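Local atomic coordinates of putative ABC type-2 transporter (Thermotoga maritima MSB8, PDB entry 3CNI), a protein that probably works as part of an ABC-type membrane transporter, the crystallised portion being a calcium-binding domain of the longer ABC-2 family protein. Residues S42-A47 / P57-I62; V93-I98 / S144-M149; S100-L105 / L127-H132. All coordinates share one frame; numbering follows the deposited sequence.

Overall arrangement
From the N terminus, contact 1 comes first: it closes the short loop in which helix 44-54 returns to the mixed sheet at strand 58-62. Contact 2 opens next, on helix 89-107, and closes only at helix 145-152, near the end of the modelled chain. Contact 3 opens and closes within that span, joining a later turn of the same helix to strand 127-135. Contact 1 is in series with both and crosses neither. Their centres lie 12 to 17 Å apart and all three touch: P57 and A58 meet I98, I60 meets I102, and Q131 meets S144 and P145. Contacts 1 and 3 set helices 44-54 and 89-107 on the sheet; contact 2 adds helix 145-152.

Contact 1: S42-A47 / P57-I62; sequences SDLKEA and PAIIVI
I59 overlaps the first turn of the helix with two of its branches. Its CD1 lies 3.8 Å from A47 C, so the end of the longer branch packs against helix backbone and not only against a methyl. The shorter branch, CG2, stands 4.1 Å from A47 CB and also 4.1 Å from L44 CD1, so this one methyl touches both helix residues. L44 reaches this site through its torsions: with CG anti to the backbone N (chi1 -180°) and a turn at chi2, CD1 is carried to the strand although the CB bond does not aim there. The same methyl is 3.8 Å from V61 CG2, and the L44 and V61 side chains meet at roughly a right angle. No hydrogen bond spans the contact, so the evidence is of apolar packing alone. Strands 36-41 and 58-62 run parallel with strand 12-17 between them, and helix 44-54 connects them as a beta-alpha-beta crossover. The start of that helix is fixed by D43 at the N-cap: K45 N donates to D43 OD1 over 3.1 Å, approaching 49° out of the carboxylate plane. I59 and V61 face this helix, whereas I60 packs against L31 of helix 22-32 and I102 of helix 89-107, which places helices against both faces of strand 58-62.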
loop_
_atom_site.group_PDB
_atom_site.type_symbol
_atom_site.label_atom_id
_atom_site.label_comp_id
_atom_site.label_asym_id
_atom_site.label_seq_id
_atom_site.Cartn_x
_atom_site.Cartn_y
_atom_site.Cartn_z
ATOM N N SER A 42 -7.571 16.439 18.171
ATOM C CA SER A 42 -6.336 16.095 18.910
ATOM C C SER A 42 -6.492 15.131 20.086
ATOM O O SER A 42 -5.518 14.798 20.785
ATOM C CB SER A 42 -5.668 17.386 19.425
ATOM O OG SER A 42 -6.496 18.171 20.280
ATOM N N ASP A 43 -7.736 14.726 20.328
ATOM C CA ASP A 43 -8.099 13.819 21.449
ATOM C C ASP A 43 -8.422 12.411 21.006
ATOM O O ASP A 43 -9.407 12.162 20.285
ATOM C CB ASP A 43 -9.305 14.367 22.190
ATOM C CG ASP A 43 -9.512 13.726 23.544
ATOM O OD1 ASP A 43 -8.875 12.715 23.908
ATOM O OD2 ASP A 43 -10.363 14.254 24.256
ATOM N N LEU A 44 -7.553 11.510 21.443
ATOM C CA LEU A 44 -7.597 10.126 21.049
ATOM C C LEU A 44 -8.748 9.378 21.720
ATOM O O LEU A 44 -9.258 8.403 21.163
ATOM C CB LEU A 44 -6.253 9.418 21.296
ATOM C CG LEU A 44 -6.241 7.928 20.886
ATOM C CD1 LEU A 44 -6.234 7.750 19.378
ATOM C CD2 LEU A 44 -5.094 7.146 21.559
ATOM N N LYS A 45 -9.171 9.846 22.887
ATOM C CA LYS A 45 -10.256 9.185 23.647
ATOM C C LYS A 45 -11.578 9.466 22.941
ATOM O O LYS A 45 -12.494 8.637 22.869
ATOM C CB LYS A 45 -10.325 9.694 25.095
ATOM C CG LYS A 45 -10.094 8.628 26.177
ATOM N N GLU A 46 -11.659 10.667 22.408
ATOM C CA GLU A 46 -12.846 11.136 21.716
ATOM C C GLU A 46 -12.901 10.543 20.296
ATOM O O GLU A 46 -13.984 10.392 19.719
ATOM C CB GLU A 46 -12.844 12.670 21.682
ATOM C CG GLU A 46 -14.038 13.358 20.956
ATOM C CD GLU A 46 -15.251 13.630 21.848
ATOM O OE1 GLU A 46 -15.224 14.605 22.632
ATOM O OE2 GLU A 46 -16.239 12.866 21.748
ATOM N N ALA A 47 -11.746 10.217 19.722
ATOM C CA ALA A 47 -11.731 9.649 18.367
ATOM C C ALA A 47 -12.155 8.193 18.512
ATOM O O ALA A 47 -12.897 7.667 17.690
ATOM C CB ALA A 47 -10.349 9.776 17.663
ATOM N N PRO A 57 -13.824 1.603 11.068
ATOM C CA PRO A 57 -12.700 0.667 11.154
ATOM C C PRO A 57 -11.345 1.217 11.681
ATOM O O PRO A 57 -10.543 0.432 12.118
ATOM C CB PRO A 57 -12.498 0.186 9.682
ATOM C CG PRO A 57 -12.964 1.430 8.853
ATOM C CD PRO A 57 -14.049 2.101 9.704
ATOM N N ALA A 58 -11.059 2.516 11.624
ATOM C CA ALA A 58 -9.699 2.966 11.946
ATOM C C ALA A 58 -9.665 4.352 12.473
ATOM O O ALA A 58 -10.473 5.189 12.079
ATOM C CB ALA A 58 -8.822 2.900 10.689
ATOM N N ILE A 59 -8.675 4.588 13.342
ATOM C CA ILE A 59 -8.173 5.926 13.701
ATOM C C ILE A 59 -6.771 6.046 13.142
ATOM O O ILE A 59 -5.982 5.178 13.348
ATOM C CB ILE A 59 -8.064 6.142 15.251
ATOM C CG1 ILE A 59 -9.381 5.807 15.951
ATOM C CG2 ILE A 59 -7.600 7.561 15.563
ATOM C CD1 ILE A 59 -9.310 5.843 17.466
ATOM N N ILE A 60 -6.498 7.126 12.414
ATOM C CA ILE A 60 -5.149 7.501 11.955
ATOM C C ILE A 60 -4.586 8.606 12.858
ATOM O O ILE A 60 -5.234 9.585 13.103
ATOM C CB ILE A 60 -5.195 7.917 10.465
ATOM C CG1 ILE A 60 -5.546 6.655 9.610
ATOM C CG2 ILE A 60 -3.902 8.451 10.033
ATOM C CD1 ILE A 60 -5.947 6.940 8.136
ATOM N N VAL A 61 -3.453 8.353 13.489
ATOM C CA VAL A 61 -2.866 9.334 14.389
ATOM C C VAL A 61 -1.629 9.928 13.766
ATOM O O VAL A 61 -0.693 9.207 13.344
ATOM C CB VAL A 61 -2.541 8.761 15.830
ATOM C CG1 VAL A 61 -1.973 9.888 16.757
ATOM C CG2 VAL A 61 -3.784 8.069 16.438
ATOM N N ILE A 62 -1.668 11.264 13.695
ATOM C CA ILE A 62 -0.490 12.089 13.321
ATOM C C ILE A 62 0.117 12.585 14.624
ATOM O O ILE A 62 -0.343 13.576 15.170
ATOM C CB ILE A 62 -0.848 13.290 12.367
ATOM C CG1 ILE A 62 -1.597 12.779 11.131
ATOM C CG2 ILE A 62 0.440 14.056 11.851
ATOM C CD1 ILE A 62 -2.646 13.770 10.577
#

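Contact 2: V93-I98 / S144-M149; sequences VSTGTI and SPEAIM. With CA (calcium ion), chain B.
T95 meets E146 and P145 through van der Waals contact, with no hydrogen bond between the segments. Its methyl, CG2, is 3.9 Å from E146 OE1 and 4.0 Å from E146 OE2; this near-equal spacing, with E146 CD at a similar distance, puts the methyl over the flat face of the carboxylate. The other branch, OG1, lies 4.2 Å from P145 CG, but its polar partner is E91 O, one helical turn earlier.

The calcium ion provides the polar part of the contact. E146 OE2 binds it at 2.5 Å, while OE1 stays 3.7 Å from the ion, so the carboxylate is monodentate. Four waters and S99 OG bring the ligands to six. Water 1 is itself a ligand and donates to E146 OE1 (2.5 Å, an apparently very short distance), which would help hold the carboxylate's rotation together with the bond from OE2 to the ion. The bend at chi2 (89°) turns the E146 chain toward the ion. T95 O is hydrogen-bonded to S99 OG, a second-shell link to the site.

Helix capping is local: A147 N donates to S144 OG at 160°. Helix 145-152 meets helix 89-107 beside strands 76-84 and 127-135, where P145 rests on W82, L84 and T133, and F124 of the second subunit packs against T95 and M149.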
loop_
_atom_site.group_PDB
_atom_site.type_symbol
_atom_site.label_atom_id
_atom_site.label_comp_id
_atom_site.label_asym_id
_atom_site.label_seq_id
_atom_site.Cartn_x
_atom_site.Cartn_y
_atom_site.Cartn_z
ATOM N N VAL A 93 -12.096 -5.202 3.084
ATOM C CA VAL A 93 -12.256 -4.071 2.160
ATOM C C VAL A 93 -11.772 -2.773 2.774
ATOM O O VAL A 93 -11.082 -1.977 2.112
ATOM C CB VAL A 93 -13.697 -3.944 1.670
ATOM C CG1 VAL A 93 -13.965 -2.557 1.030
ATOM C CG2 VAL A 93 -13.989 -5.118 0.695
ATOM N N SER A 94 -12.086 -2.572 4.052
ATOM C CA SER A 94 -11.532 -1.405 4.803
ATOM C C SER A 94 -10.044 -1.429 4.929
ATOM O O SER A 94 -9.363 -0.401 4.794
ATOM C CB SER A 94 -12.078 -1.312 6.236
ATOM O OG SER A 94 -13.466 -1.012 6.252
ATOM N N THR A 95 -9.522 -2.587 5.279
ATOM C CA THR A 95 -8.075 -2.736 5.411
ATOM C C THR A 95 -7.319 -2.382 4.153
ATOM O O THR A 95 -6.426 -1.560 4.169
ATOM C CB THR A 95 -7.705 -4.156 5.809
ATOM O OG1 THR A 95 -8.269 -4.416 7.095
ATOM C CG2 THR A 95 -6.243 -4.268 6.015
ATOM N N GLY A 96 -7.686 -3.023 3.058
ATOM C CA GLY A 96 -7.104 -2.747 1.750
ATOM C C GLY A 96 -7.317 -1.324 1.284
ATOM O O GLY A 96 -6.431 -0.699 0.731
ATOM N N THR A 97 -8.511 -0.808 1.483
ATOM C CA THR A 97 -8.836 0.577 1.042
ATOM C C THR A 97 -8.064 1.626 1.780
ATOM O O THR A 97 -7.565 2.524 1.177
ATOM C CB THR A 97 -10.356 0.906 1.155
ATOM O OG1 THR A 97 -11.071 -0.071 0.438
ATOM C CG2 THR A 97 -10.681 2.178 0.508
ATOM N N ILE A 98 -7.970 1.511 3.089
ATOM C CA ILE A 98 -7.230 2.498 3.926
ATOM C C ILE A 98 -5.722 2.395 3.651
ATOM O O ILE A 98 -4.991 3.394 3.595
ATOM C CB ILE A 98 -7.644 2.377 5.440
ATOM C CG1 ILE A 98 -9.063 2.943 5.574
ATOM C CG2 ILE A 98 -6.717 3.052 6.390
ATOM C CD1 ILE A 98 -9.860 2.368 6.741
ATOM N N SER A 144 -0.619 -5.290 12.758
ATOM C CA SER A 144 -1.604 -5.079 11.691
ATOM C C SER A 144 -2.684 -6.161 11.656
ATOM O O SER A 144 -2.503 -7.281 12.234
ATOM C CB SER A 144 -0.869 -5.089 10.323
ATOM O OG SER A 144 -0.505 -6.401 9.911
ATOM N N PRO A 145 -3.812 -5.872 10.975
ATOM C CA PRO A 145 -4.845 -6.889 10.861
ATOM C C PRO A 145 -4.416 -8.106 10.093
ATOM O O PRO A 145 -4.828 -9.206 10.403
ATOM C CB PRO A 145 -5.980 -6.167 10.126
ATOM C CG PRO A 145 -5.770 -4.702 10.400
ATOM C CD PRO A 145 -4.270 -4.552 10.477
ATOM N N GLU A 146 -3.584 -7.892 9.079
ATOM C CA GLU A 146 -3.009 -9.010 8.309
ATOM C C GLU A 146 -2.289 -9.953 9.255
ATOM O O GLU A 146 -2.433 -11.190 9.201
ATOM C CB GLU A 146 -1.992 -8.526 7.317
ATOM C CG GLU A 146 -2.522 -7.658 6.130
ATOM C CD GLU A 146 -2.604 -6.102 6.341
ATOM O OE1 GLU A 146 -2.809 -5.518 7.458
ATOM O OE2 GLU A 146 -2.540 -5.464 5.297
ATOM N N ALA A 147 -1.441 -9.357 10.084
ATOM C CA ALA A 147 -0.595 -10.133 11.044
ATOM C C ALA A 147 -1.486 -10.885 11.990
ATOM O O ALA A 147 -1.296 -12.045 12.236
ATOM C CB ALA A 147 0.355 -9.221 11.844
ATOM N N ILE A 148 -2.476 -10.208 12.528
ATOM C CA ILE A 148 -3.352 -10.858 13.502
ATOM C C ILE A 148 -4.129 -11.976 12.831
ATOM O O ILE A 148 -4.320 -13.040 13.373
ATOM C CB ILE A 148 -4.309 -9.901 14.214
ATOM C CG1 ILE A 148 -3.480 -8.978 15.081
ATOM C CG2 ILE A 148 -5.231 -10.713 15.136
ATOM C CD1 ILE A 148 -2.682 -9.744 16.139
HETATM N N MSE A 149 -4.537 -11.717 11.608
HETATM C CA MSE A 149 -5.332 -12.705 10.894
HETATM C C MSE A 149 -4.461 -13.859 10.469
HETATM O O MSE A 149 -4.910 -14.952 10.481
HETATM C CB MSE A 149 -6.019 -12.059 9.673
HETATM C CG MSE A 149 -7.074 -11.007 10.047
HETATM SE SE MSE A 149 -8.628 -11.930 10.895
HETATM C CE MSE A 149 -8.750 -10.735 12.463
HETATM CA CA CA B . -2.188 -3.064 4.770
HETATM O O HOH W 1 -2.959 -3.014 7.160
HETATM O O HOH W 2 -0.914 -1.079 4.773
HETATM O O HOH W 3 -0.784 -3.790 2.992
HETATM O O HOH W 4 -3.602 -3.717 3.036
#

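Contact 3: S100-L105 / L127-H132; sequences SLIESL and LEIVQH
I102 and I129 are set at a slant to each other, and their closest atoms are the I102 CG2 methyl and I129 CD1, 3.8 Å apart. I129 CG1 follows at 4.1 Å from the same I102 CG2, so the helix methyl lies alongside the outer C-C bond of the longer isoleucine branch instead of meeting only its end. I102 CG2 faces the strand because a chi1 of -66° sets CG1 beside the backbone N and leaves CG2 anti to that N, beside the carbonyl carbon.

The second pair is turned differently. L105 and L127 meet at about a right angle, through L105 CD2 and L127 CD1 at 4.1 Å. L127 CD1 also approaches I102 CG2, more loosely, at 4.4 Å, and so links the two pairs. No polar bond joins the segments. The short axes approach to 10.9 Å at 159° between their directions, so the helix runs nearly antiparallel to the strand, as expected for the helical return of a beta-alpha-beta unit: strands 76-84 and 127-135 are parallel neighbours and helix 89-107 connects them.

At the start of the segment, S100 OG is hydrogen-bonded to S100 OG of the second subunit, placing this part of helix 89-107 at the dimer interface. Beneath the helix, L78 of strand 76-84 touches both I102 and I129, while L31 of helix 22-32 flanks I102 and L105.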
loop_
_atom_site.group_PDB
_atom_site.type_symbol
_atom_site.label_atom_id
_atom_site.label_comp_id
_atom_site.label_asym_id
_atom_site.label_seq_id
_atom_site.Cartn_x
_atom_site.Cartn_y
_atom_site.Cartn_z
ATOM N N SER A 100 -4.351 1.567 0.841
ATOM C CA SER A 100 -4.303 2.258 -0.434
ATOM C C SER A 100 -4.284 3.768 -0.241
ATOM O O SER A 100 -3.579 4.517 -0.922
ATOM C CB SER A 100 -5.524 1.840 -1.213
ATOM O OG SER A 100 -5.497 2.404 -2.456
ATOM N N LEU A 101 -5.045 4.224 0.738
ATOM C CA LEU A 101 -5.109 5.677 1.028
ATOM C C LEU A 101 -3.811 6.193 1.653
ATOM O O LEU A 101 -3.397 7.292 1.379
ATOM C CB LEU A 101 -6.330 6.032 1.917
ATOM C CG LEU A 101 -7.699 5.651 1.327
ATOM C CD1 LEU A 101 -8.818 5.990 2.305
ATOM C CD2 LEU A 101 -7.931 6.298 -0.023
ATOM N N ILE A 102 -3.162 5.394 2.485
ATOM C CA ILE A 102 -1.899 5.778 3.082
ATOM C C ILE A 102 -0.819 5.917 1.967
ATOM O O ILE A 102 0.066 6.793 2.006
ATOM C CB ILE A 102 -1.444 4.744 4.165
ATOM C CG1 ILE A 102 -2.412 4.739 5.361
ATOM C CG2 ILE A 102 -0.040 5.026 4.611
ATOM C CD1 ILE A 102 -3.049 6.058 5.580
ATOM N N GLU A 103 -0.885 5.035 0.977
ATOM C CA GLU A 103 0.088 5.096 -0.163
ATOM C C GLU A 103 -0.133 6.394 -0.841
ATOM O O GLU A 103 0.786 7.141 -1.182
ATOM C CB GLU A 103 -0.102 3.949 -1.152
ATOM C CG GLU A 103 0.314 2.624 -0.621
ATOM C CD GLU A 103 1.799 2.554 -0.317
ATOM O OE1 GLU A 103 2.564 3.443 -0.767
ATOM O OE2 GLU A 103 2.207 1.616 0.384
ATOM N N SER A 104 -1.386 6.716 -1.001
ATOM C CA SER A 104 -1.707 7.926 -1.799
ATOM C C SER A 104 -1.264 9.212 -1.083
ATOM O O SER A 104 -0.886 10.210 -1.679
ATOM C CB SER A 104 -3.217 7.898 -2.127
ATOM O OG SER A 104 -3.592 9.167 -2.555
ATOM N N LEU A 105 -1.264 9.165 0.228
ATOM C CA LEU A 105 -0.844 10.288 1.055
ATOM C C LEU A 105 0.650 10.585 0.869
ATOM O O LEU A 105 1.129 11.720 0.914
ATOM C CB LEU A 105 -1.140 9.988 2.529
ATOM C CG LEU A 105 -0.534 10.980 3.528
ATOM C CD1 LEU A 105 -1.073 12.499 3.337
ATOM C CD2 LEU A 105 -0.671 10.438 4.948
ATOM N N LEU A 127 7.186 7.672 5.279
ATOM C CA LEU A 127 6.395 7.394 6.472
ATOM C C LEU A 127 6.845 6.101 7.144
ATOM O O LEU A 127 7.148 5.115 6.475
ATOM C CB LEU A 127 4.908 7.316 6.123
ATOM C CG LEU A 127 4.287 8.576 5.515
ATOM C CD1 LEU A 127 2.832 8.333 5.147
ATOM C CD2 LEU A 127 4.413 9.752 6.472
ATOM N N GLU A 128 6.885 6.115 8.473
ATOM C CA GLU A 128 6.978 4.895 9.242
ATOM C C GLU A 128 5.630 4.535 9.904
ATOM O O GLU A 128 5.287 5.041 10.981
ATOM C CB GLU A 128 8.031 5.116 10.288
ATOM C CG GLU A 128 8.331 3.958 11.117
ATOM C CD GLU A 128 9.453 4.318 12.078
ATOM O OE1 GLU A 128 10.514 4.830 11.567
ATOM O OE2 GLU A 128 9.251 4.147 13.314
ATOM N N ILE A 129 4.905 3.643 9.220
ATOM C CA ILE A 129 3.546 3.179 9.599
ATOM C C ILE A 129 3.543 2.139 10.719
ATOM O O ILE A 129 3.972 1.008 10.543
ATOM C CB ILE A 129 2.766 2.562 8.422
ATOM C CG1 ILE A 129 2.738 3.472 7.170
ATOM C CG2 ILE A 129 1.336 2.204 8.863
ATOM C CD1 ILE A 129 2.455 4.907 7.445
ATOM N N VAL A 130 3.055 2.566 11.888
ATOM C CA VAL A 130 2.819 1.684 13.046
ATOM C C VAL A 130 1.327 1.335 13.143
ATOM O O VAL A 130 0.464 2.219 13.120
ATOM C CB VAL A 130 3.279 2.343 14.363
ATOM C CG1 VAL A 130 3.018 1.427 15.542
ATOM C CG2 VAL A 130 4.781 2.733 14.282
ATOM N N GLN A 131 1.023 0.037 13.264
ATOM C CA GLN A 131 -0.378 -0.402 13.255
ATOM C C GLN A 131 -0.709 -1.155 14.493
ATOM O O GLN A 131 0.102 -1.876 15.040
ATOM C CB GLN A 131 -0.669 -1.247 12.026
ATOM C CG GLN A 131 -0.186 -0.672 10.736
ATOM C CD GLN A 131 -0.721 -1.419 9.526
ATOM O OE1 GLN A 131 -1.900 -1.644 9.398
ATOM N NE2 GLN A 131 0.156 -1.798 8.637
ATOM N N HIS A 132 -1.907 -0.892 14.993
ATOM C CA HIS A 132 -2.519 -1.578 16.186
ATOM C C HIS A 132 -3.864 -2.077 15.827
ATOM O O HIS A 132 -4.606 -1.397 15.099
ATOM C CB HIS A 132 -2.667 -0.633 17.390
ATOM C CG HIS A 132 -1.467 0.216 17.628
ATOM N ND1 HIS A 132 -0.336 -0.265 18.235
ATOM C CD2 HIS A 132 -1.177 1.481 17.248
ATOM C CE1 HIS A 132 0.587 0.679 18.256
ATOM N NE2 HIS A 132 0.097 1.751 17.672
#